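Local coordinates for protein beta-galactosidase (Streptococcus pneumoniae, PDB 4CU9) that is a pneumococcal beta-galactosidase that probably removes terminal galactose from glycans, represented here by its calcium-bound carbohydrate-binding module, at residues 21-35 and 44-56. Residues are numbered along the deposited sequence; the frame is centred on the assembly and turned at random.
Sequences ASATNDIDKNSHDRV and SENRRWTNWSPTP
In this beta-sandwich carbohydrate-binding module, the loop 21-35 that follows the first strand folds back onto the short edge strand 49-50, and the buried Trp49 indole is held between the loop's two ends, with Val62, Ala64 and Met176 also touching it. Its chi1 of 167° and chi2 of 83° together bring NE1 to Thr24 OG1 at 2.7 Å, in the ring plane. A hydroxyl suits this buried spot because it can accept the indole N-H and also bond to Ser115 O. Ala23 O takes a weaker share of the same N-H. Small Ala21 and branched Val35 fill in around the ring, Val35 CB lying 3.7 Å from Trp49 CD1.

Two backbone bonds fasten the loop at separate points, Asn25 N to Thr50 O (2.9 Å) and Arg34 N to Arg48 O (3.1 Å). Between them Asn25 ND2 donates to Asp33 OD2 at 2.9 Å, from above the carboxylate plane; an amide suits this place because it supplies the N-H a carboxylate lacks, tying the loop's two limbs together. Asp33 OD1 lies obliquely off the Arg48 guanidinium plane, 3.7 Å from NE, a long salt bridge of charges alone, while a water links Asp33 OD2 to Arg48 NH2. Strand 49-50 itself pairs with 173-182, as fits an edge strand of a galactose-binding-like beta-sandwich.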
ATOM      1  N   ALA A  21      -3.669  -0.441   4.830  1.00  8.36           N
ATOM      2  CA  ALA A  21      -3.162   0.915   4.803  1.00  8.36           C
ATOM      3  C   ALA A  21      -3.140   1.613   6.161  1.00  8.49           C
ATOM      4  O   ALA A  21      -3.944   1.314   7.039  1.00  8.96           O
ATOM      5  CB  ALA A  21      -3.909   1.762   3.780  1.00  8.57           C
ATOM      6  N   SER A  22      -2.183   2.512   6.326  1.00  8.53           N
ATOM      7  CA  SER A  22      -2.133   3.360   7.516  1.00  8.64           C
ATOM      8  C   SER A  22      -3.389   4.235   7.663  1.00  9.14           C
ATOM      9  O   SER A  22      -3.831   4.487   8.796  1.00  8.81           O
ATOM     10  CB  SER A  22      -0.863   4.214   7.522  1.00  8.90           C
ATOM     11  OG  SER A  22      -0.769   5.093   6.426  1.00  8.37           O
ATOM     12  N   ALA A  23      -3.883   4.747   6.536  1.00  9.00           N
ATOM     13  CA  ALA A  23      -5.124   5.525   6.485  1.00  9.12           C
ATOM     14  C   ALA A  23      -5.866   5.332   5.176  1.00  9.53           C
ATOM     15  O   ALA A  23      -5.247   5.093   4.163  1.00  9.39           O
ATOM     16  CB  ALA A  23      -4.842   7.002   6.657  1.00  9.11           C
ATOM     17  N   THR A  24      -7.200   5.474   5.196  1.00  9.50           N
ATOM     18  CA  THR A  24      -7.976   5.308   3.989  1.00  9.65           C
ATOM     19  C   THR A  24      -9.216   6.198   4.107  1.00 10.92           C
ATOM     20  O   THR A  24      -9.774   6.337   5.199  1.00 10.04           O
ATOM     21  CB  THR A  24      -8.440   3.836   3.797  1.00 10.06           C
ATOM     22  OG1 THR A  24      -7.329   2.949   3.649  1.00  9.86           O
ATOM     23  CG2 THR A  24      -9.368   3.656   2.622  1.00  9.98           C
ATOM     24  N   ASN A  25      -9.628   6.777   2.986  1.00 11.04           N
ATOM     25  CA  ASN A  25     -10.885   7.542   2.889  1.00 13.25           C
ATOM     26  C   ASN A  25     -12.082   6.590   2.731  1.00 13.40           C
ATOM     27  O   ASN A  25     -12.724   6.526   1.680  1.00 14.99           O
ATOM     28  CB  ASN A  25     -10.783   8.506   1.726  1.00 13.20           C
ATOM     29  CG  ASN A  25     -12.047   9.292   1.494  1.00 14.13           C
ATOM     30  OD1 ASN A  25     -12.655   9.804   2.430  1.00 15.80           O
ATOM     31  ND2 ASN A  25     -12.416   9.429   0.241  1.00 13.82           N
ATOM     32  N   ASP A  26     -12.346   5.810   3.762  1.00 13.57           N
ATOM     33  CA  ASP A  26     -13.481   4.874   3.753  1.00 14.27           C
ATOM     34  C   ASP A  26     -14.385   5.047   4.970  1.00 15.20           C
ATOM     35  O   ASP A  26     -15.157   4.146   5.292  1.00 14.05           O
ATOM     36  CB  ASP A  26     -13.002   3.408   3.655  1.00 13.03           C
ATOM     37  CG  ASP A  26     -12.153   2.985   4.840  1.00 12.61           C
ATOM     38  OD1 ASP A  26     -11.976   3.794   5.792  1.00 11.66           O
ATOM     39  OD2 ASP A  26     -11.713   1.820   4.822  1.00 11.61           O
ATOM     40  N   ILE A  27     -14.252   6.172   5.659  1.00 16.81           N
ATOM     41  CA  ILE A  27     -14.996   6.411   6.891  1.00 20.53           C
ATOM     42  C   ILE A  27     -16.330   7.117   6.592  1.00 18.83           C
ATOM     43  O   ILE A  27     -17.375   6.750   7.125  1.00 20.33           O
ATOM     44  CB  ILE A  27     -14.177   7.306   7.842  1.00 23.08           C
ATOM     45  CG1 ILE A  27     -12.857   6.624   8.234  1.00 25.39           C
ATOM     46  CG2 ILE A  27     -14.983   7.652   9.079  1.00 23.73           C
ATOM     47  CD1 ILE A  27     -13.054   5.189   8.665  1.00 28.81           C
ATOM     48  N   ASP A  28     -16.270   8.095   5.712  1.00 17.94           N
ATOM     49  CA  ASP A  28     -17.442   8.858   5.308  1.00 18.64           C
ATOM     50  C   ASP A  28     -18.294   7.942   4.450  1.00 19.46           C
ATOM     51  O   ASP A  28     -17.805   7.366   3.497  1.00 19.74           O
ATOM     52  CB  ASP A  28     -17.025  10.085   4.514  1.00 18.25           C
ATOM     53  CG  ASP A  28     -18.188  11.038   4.243  1.00 20.02           C
ATOM     54  OD1 ASP A  28     -19.182  10.624   3.627  1.00 19.43           O
ATOM     55  OD2 ASP A  28     -18.110  12.219   4.693  1.00 24.49           O
ATOM     56  N   LYS A  29     -19.571   7.811   4.798  1.00 19.63           N
ATOM     57  CA  LYS A  29     -20.484   6.973   4.041  1.00 20.22           C
ATOM     58  C   LYS A  29     -20.652   7.373   2.585  1.00 19.18           C
ATOM     59  O   LYS A  29     -21.097   6.562   1.772  1.00 21.09           O
ATOM     60  CB  LYS A  29     -21.855   6.928   4.737  1.00 21.34           C
ATOM     61  CG  LYS A  29     -21.864   6.088   6.012  1.00 22.38           C
ATOM     62  CD  LYS A  29     -23.239   6.130   6.694  1.00 23.49           C
ATOM     63  N   ASN A  30     -20.254   8.588   2.220  1.00 17.31           N
ATOM     64  CA  ASN A  30     -20.312   9.003   0.817  1.00 17.65           C
ATOM     65  C   ASN A  30     -19.094   8.558   0.031  1.00 18.23           C
ATOM     66  O   ASN A  30     -19.097   8.639  -1.195  1.00 19.58           O
ATOM     67  CB  ASN A  30     -20.478  10.498   0.718  1.00 16.46           C
ATOM     68  CG  ASN A  30     -21.759  10.947   1.364  1.00 16.42           C
ATOM     69  OD1 ASN A  30     -22.816  10.748   0.799  1.00 17.03           O
ATOM     70  ND2 ASN A  30     -21.675  11.544   2.536  1.00 15.51           N
ATOM     71  N   SER A  31     -18.061   8.080   0.720  1.00 18.33           N
ATOM     72  CA  SER A  31     -16.838   7.689  -0.010  1.00 18.03           C
ATOM     73  C   SER A  31     -16.934   6.289  -0.565  1.00 17.17           C
ATOM     74  O   SER A  31     -17.453   5.428   0.078  1.00 16.71           O
ATOM     75  CB  SER A  31     -15.595   7.744   0.860  1.00 18.23           C
ATOM     76  OG  SER A  31     -14.492   7.409   0.014  1.00 18.81           O
ATOM     77  N   HIS A  32     -16.399   6.089  -1.761  1.00 17.77           N
ATOM     78  CA  HIS A  32     -16.259   4.782  -2.372  1.00 19.22           C
ATOM     79  C   HIS A  32     -14.821   4.235  -2.419  1.00 17.81           C
ATOM     80  O   HIS A  32     -14.588   3.215  -3.041  1.00 17.49           O
ATOM     81  CB  HIS A  32     -16.816   4.864  -3.784  1.00 23.91           C
ATOM     82  CG  HIS A  32     -18.248   5.294  -3.813  1.00 30.30           C
ATOM     83  ND1 HIS A  32     -19.264   4.487  -3.349  1.00 36.14           N
ATOM     84  CD2 HIS A  32     -18.826   6.463  -4.177  1.00 33.96           C
ATOM     85  CE1 HIS A  32     -20.416   5.130  -3.450  1.00 36.72           C
ATOM     86  NE2 HIS A  32     -20.176   6.330  -3.953  1.00 37.24           N
ATOM     87  N   ASP A  33     -13.870   4.872  -1.754  1.00 15.05           N
ATOM     88  CA  ASP A  33     -12.486   4.371  -1.777  1.00 14.43           C
ATOM     89  C   ASP A  33     -12.374   3.216  -0.796  1.00 13.55           C
ATOM     90  O   ASP A  33     -12.978   3.252   0.278  1.00 13.07           O
ATOM     91  CB  ASP A  33     -11.491   5.460  -1.389  1.00 15.48           C
ATOM     92  CG  ASP A  33     -11.586   6.698  -2.258  1.00 16.09           C
ATOM     93  OD1 ASP A  33     -12.002   6.609  -3.438  1.00 15.87           O
ATOM     94  OD2 ASP A  33     -11.146   7.742  -1.761  1.00 16.39           O
ATOM     95  N   ARG A  34     -11.629   2.186  -1.168  1.00 11.98           N
ATOM     96  CA  ARG A  34     -11.475   0.996  -0.339  1.00 12.31           C
ATOM     97  C   ARG A  34     -10.071   0.446  -0.527  1.00 11.57           C
ATOM     98  O   ARG A  34      -9.575   0.356  -1.655  1.00 10.25           O
ATOM     99  CB  ARG A  34     -12.472  -0.113  -0.742  1.00 13.91           C
ATOM    100  CG  ARG A  34     -13.957   0.220  -0.627  1.00 15.51           C
ATOM    101  CD  ARG A  34     -14.383   0.482   0.820  1.00 18.05           C
ATOM    102  NE  ARG A  34     -15.827   0.824   0.921  1.00 21.24           N
ATOM    103  CZ  ARG A  34     -16.345   2.055   0.972  1.00 23.12           C
ATOM    104  NH1 ARG A  34     -15.582   3.166   0.966  1.00 21.75           N
ATOM    105  NH2 ARG A  34     -17.669   2.184   1.067  1.00 24.72           N
ATOM    106  N   VAL A  35      -9.439   0.057   0.571  1.00 10.89           N
ATOM    107  CA  VAL A  35      -8.092  -0.504   0.494  1.00 10.88           C
ATOM    108  C   VAL A  35      -8.121  -1.880  -0.198  1.00 10.73           C
ATOM    109  O   VAL A  35      -7.166  -2.298  -0.832  1.00 10.17           O
ATOM    110  CB  VAL A  35      -7.445  -0.615   1.871  1.00 10.55           C
ATOM    111  CG1 VAL A  35      -8.055  -1.768   2.678  1.00 10.57           C
ATOM    112  CG2 VAL A  35      -5.961  -0.795   1.743  1.00 10.58           C
ATOM    113  N   SER A  44     -10.053  -0.649 -12.811  1.00 19.46           N
ATOM    114  CA  SER A  44     -11.007   0.418 -13.055  1.00 21.25           C
ATOM    115  C   SER A  44     -10.615   1.654 -12.239  1.00 21.74           C
ATOM    116  O   SER A  44     -10.357   1.555 -11.036  1.00 20.07           O
ATOM    117  CB  SER A  44     -12.424  -0.006 -12.621  1.00 23.46           C
ATOM    118  OG  SER A  44     -12.779  -1.271 -13.157  1.00 26.01           O
ATOM    119  N   GLU A  45     -10.636   2.814 -12.878  1.00 22.79           N
ATOM    120  CA  GLU A  45     -10.365   4.094 -12.216  1.00 24.53           C
ATOM    121  C   GLU A  45     -11.340   4.416 -11.103  1.00 23.73           C
ATOM    122  O   GLU A  45     -11.003   5.175 -10.180  1.00 23.91           O
ATOM    123  CB  GLU A  45     -10.324   5.243 -13.249  1.00 29.39           C
ATOM    124  CG  GLU A  45      -9.251   5.015 -14.292  1.00 32.77           C
ATOM    125  CD  GLU A  45      -8.958   6.214 -15.174  1.00 38.74           C
ATOM    126  OE1 GLU A  45      -9.654   7.246 -15.077  1.00 40.14           O
ATOM    127  OE2 GLU A  45      -8.014   6.100 -15.985  1.00 44.05           O
ATOM    128  N   ASN A  46     -12.522   3.818 -11.160  0.50 23.15           N
ATOM    129  CA  ASN A  46     -13.559   4.076 -10.165  0.50 23.72           C
ATOM    130  C   ASN A  46     -13.520   3.154  -8.952  0.50 22.75           C
ATOM    131  O   ASN A  46     -14.357   3.282  -8.062  0.50 22.90           O
ATOM    132  CB  ASN A  46     -14.929   4.022 -10.838  0.50 24.59           C
ATOM    133  CG  ASN A  46     -15.170   5.219 -11.737  0.50 25.39           C
ATOM    134  OD1 ASN A  46     -15.479   5.077 -12.917  0.50 25.37           O
ATOM    135  ND2 ASN A  46     -15.010   6.413 -11.179  0.50 26.28           N
ATOM    136  N   ARG A  47     -12.546   2.240  -8.919  1.00 21.93           N
ATOM    137  CA  ARG A  47     -12.302   1.398  -7.758  1.00 19.55           C
ATOM    138  C   ARG A  47     -10.879   1.639  -7.282  1.00 18.66           C
ATOM    139  O   ARG A  47      -9.944   0.955  -7.690  1.00 17.89           O
ATOM    140  CB  ARG A  47     -12.506  -0.064  -8.103  1.00 20.76           C
ATOM    141  CG  ARG A  47     -13.946  -0.437  -8.447  1.00 23.21           C
ATOM    142  CD  ARG A  47     -14.035  -1.833  -9.041  1.00 24.28           C
ATOM    143  NE  ARG A  47     -13.501  -2.888  -8.148  1.00 26.57           N
ATOM    144  CZ  ARG A  47     -14.228  -3.563  -7.246  1.00 29.06           C
ATOM    145  NH1 ARG A  47     -15.520  -3.301  -7.083  1.00 30.48           N
ATOM    146  NH2 ARG A  47     -13.665  -4.516  -6.505  1.00 32.56           N
ATOM    147  N   ARG A  48     -10.706   2.623  -6.419  1.00 16.70           N
ATOM    148  CA  ARG A  48      -9.365   2.974  -5.964  1.00 15.95           C
ATOM    149  C   ARG A  48      -9.283   3.041  -4.443  1.00 13.89           C
ATOM    150  O   ARG A  48     -10.295   3.158  -3.754  1.00 12.92           O
ATOM    151  CB  ARG A  48      -8.946   4.301  -6.571  1.00 18.40           C
ATOM    152  CG  ARG A  48      -9.888   5.420  -6.191  1.00 20.05           C
ATOM    153  CD  ARG A  48      -9.908   6.501  -7.215  1.00 22.54           C
ATOM    154  NE  ARG A  48     -10.816   7.561  -6.774  1.00 23.81           N
ATOM    155  CZ  ARG A  48     -11.916   7.948  -7.418  1.00 23.59           C
ATOM    156  NH1 ARG A  48     -12.279   7.406  -8.561  1.00 22.78           N
ATOM    157  NH2 ARG A  48     -12.646   8.917  -6.911  1.00 26.65           N
ATOM    158  N   TRP A  49      -8.073   2.875  -3.944  1.00 11.38           N
ATOM    159  CA  TRP A  49      -7.740   3.230  -2.597  1.00 10.30           C
ATOM    160  C   TRP A  49      -7.194   4.651  -2.624  1.00 10.24           C
ATOM    161  O   TRP A  49      -6.414   5.025  -3.491  1.00 10.15           O
ATOM    162  CB  TRP A  49      -6.688   2.276  -2.020  1.00 10.22           C
ATOM    163  CG  TRP A  49      -6.109   2.818  -0.763  1.00 10.05           C
ATOM    164  CD1 TRP A  49      -6.641   2.727   0.482  1.00  9.97           C
ATOM    165  CD2 TRP A  49      -4.937   3.586  -0.646  1.00 10.00           C
ATOM    166  NE1 TRP A  49      -5.836   3.369   1.387  1.00  9.70           N
ATOM    167  CE2 TRP A  49      -4.782   3.913   0.716  1.00  9.77           C
ATOM    168  CE3 TRP A  49      -3.954   4.005  -1.559  1.00  9.95           C
ATOM    169  CZ2 TRP A  49      -3.714   4.657   1.181  1.00  9.97           C
ATOM    170  CZ3 TRP A  49      -2.903   4.736  -1.097  1.00 10.40           C
ATOM    171  CH2 TRP A  49      -2.791   5.075   0.261  1.00  9.87           C
ATOM    172  N   THR A  50      -7.549   5.411  -1.601  1.00 10.43           N
ATOM    173  CA  THR A  50      -7.016   6.715  -1.423  1.00 10.80           C
ATOM    174  C   THR A  50      -6.988   7.005   0.075  1.00 10.24           C
ATOM    175  O   THR A  50      -7.715   6.363   0.860  1.00  9.25           O
ATOM    176  CB  THR A  50      -8.077   7.610  -2.090  1.00 12.83           C
ATOM    177  OG1 THR A  50      -7.831   7.810  -3.498  1.00 17.27           O
ATOM    178  CG2 THR A  50      -8.441   8.737  -1.352  1.00 10.33           C
ATOM    179  N   ASN A  51      -6.154   7.951   0.475  1.00  9.96           N
ATOM    180  CA  ASN A  51      -6.208   8.476   1.879  1.00 10.39           C
ATOM    181  C   ASN A  51      -6.600   9.931   1.866  1.00 10.44           C
ATOM    182  O   ASN A  51      -6.227  10.692   2.752  1.00 10.43           O
ATOM    183  CB  ASN A  51      -4.858   8.325   2.573  1.00 10.09           C
ATOM    184  CG  ASN A  51      -3.824   9.285   2.021  1.00 10.52           C
ATOM    185  OD1 ASN A  51      -3.803   9.562   0.809  1.00  9.47           O
ATOM    186  ND2 ASN A  51      -2.961   9.805   2.898  1.00 10.44           N
ATOM    187  N   TRP A  52      -7.372  10.316   0.848  1.00 11.76           N
ATOM    188  CA  TRP A  52      -7.863  11.682   0.704  1.00 12.51           C
ATOM    189  C   TRP A  52      -8.638  12.096   1.979  1.00 13.94           C
ATOM    190  O   TRP A  52      -9.390  11.318   2.588  1.00 12.69           O
ATOM    191  CB  TRP A  52      -8.813  11.820  -0.513  1.00 13.55           C
ATOM    192  CG  TRP A  52      -9.235  13.261  -0.748  1.00 14.13           C
ATOM    193  CD1 TRP A  52      -8.538  14.202  -1.422  1.00 13.91           C
ATOM    194  CD2 TRP A  52     -10.417  13.902  -0.260  1.00 15.21           C
ATOM    195  NE1 TRP A  52      -9.197  15.410  -1.386  1.00 16.19           N
ATOM    196  CE2 TRP A  52     -10.367  15.247  -0.681  1.00 15.45           C
ATOM    197  CE3 TRP A  52     -11.515  13.468   0.500  1.00 15.61           C
ATOM    198  CZ2 TRP A  52     -11.370  16.163  -0.373  1.00 17.45           C
ATOM    199  CZ3 TRP A  52     -12.510  14.381   0.814  1.00 17.16           C
ATOM    200  CH2 TRP A  52     -12.432  15.721   0.377  1.00 16.48           C
ATOM    201  N   SER A  53      -8.439  13.348   2.343  1.00 15.58           N
ATOM    202  CA  SER A  53      -9.147  13.962   3.424  1.00 17.06           C
ATOM    203  C   SER A  53      -9.405  15.422   3.095  1.00 17.90           C
ATOM    204  O   SER A  53      -8.603  16.057   2.431  1.00 17.35           O
ATOM    205  CB  SER A  53      -8.333  13.855   4.718  1.00 18.01           C
ATOM    206  OG  SER A  53      -9.018  14.494   5.793  1.00 20.96           O
ATOM    207  N   PRO A  54     -10.531  15.969   3.578  1.00 19.46           N
ATOM    208  CA  PRO A  54     -10.731  17.433   3.461  1.00 22.40           C
ATOM    209  C   PRO A  54      -9.779  18.258   4.322  1.00 21.47           C
ATOM    210  O   PRO A  54      -9.540  19.428   4.040  1.00 23.91           O
ATOM    211  CB  PRO A  54     -12.176  17.640   3.956  1.00 21.01           C
ATOM    212  CG  PRO A  54     -12.516  16.422   4.733  1.00 22.07           C
ATOM    213  CD  PRO A  54     -11.675  15.298   4.215  1.00 21.56           C
ATOM    214  N   THR A  55      -9.255  17.651   5.367  1.00 23.12           N
ATOM    215  CA  THR A  55      -8.225  18.280   6.202  1.00 22.78           C
ATOM    216  C   THR A  55      -7.011  17.379   6.343  1.00 19.58           C
ATOM    217  O   THR A  55      -6.901  16.671   7.353  1.00 17.62           O
ATOM    218  CB  THR A  55      -8.800  18.565   7.586  1.00 25.22           C
ATOM    219  OG1 THR A  55      -9.299  17.337   8.159  1.00 27.03           O
ATOM    220  CG2 THR A  55      -9.935  19.582   7.483  1.00 26.21           C
ATOM    221  N   PRO A  56      -6.100  17.383   5.331  1.00 16.91           N
ATOM    222  CA  PRO A  56      -4.980  16.416   5.415  1.00 15.74           C
ATOM    223  C   PRO A  56      -3.976  16.751   6.484  1.00 14.47           C
ATOM    224  O   PRO A  56      -3.814  17.912   6.874  1.00 12.81           O
ATOM    225  CB  PRO A  56      -4.291  16.491   4.050  1.00 16.12           C
ATOM    226  CG  PRO A  56      -4.829  17.688   3.365  1.00 17.26           C
ATOM    227  CD  PRO A  56      -6.048  18.188   4.096  1.00 16.74           C
TER
HETATM  228  O   HOH W   1     -12.906   4.122  -5.489  1.00 18.54           O
HETATM  229  O   HOH W   2     -11.100   9.636  -4.102  1.00 25.93           O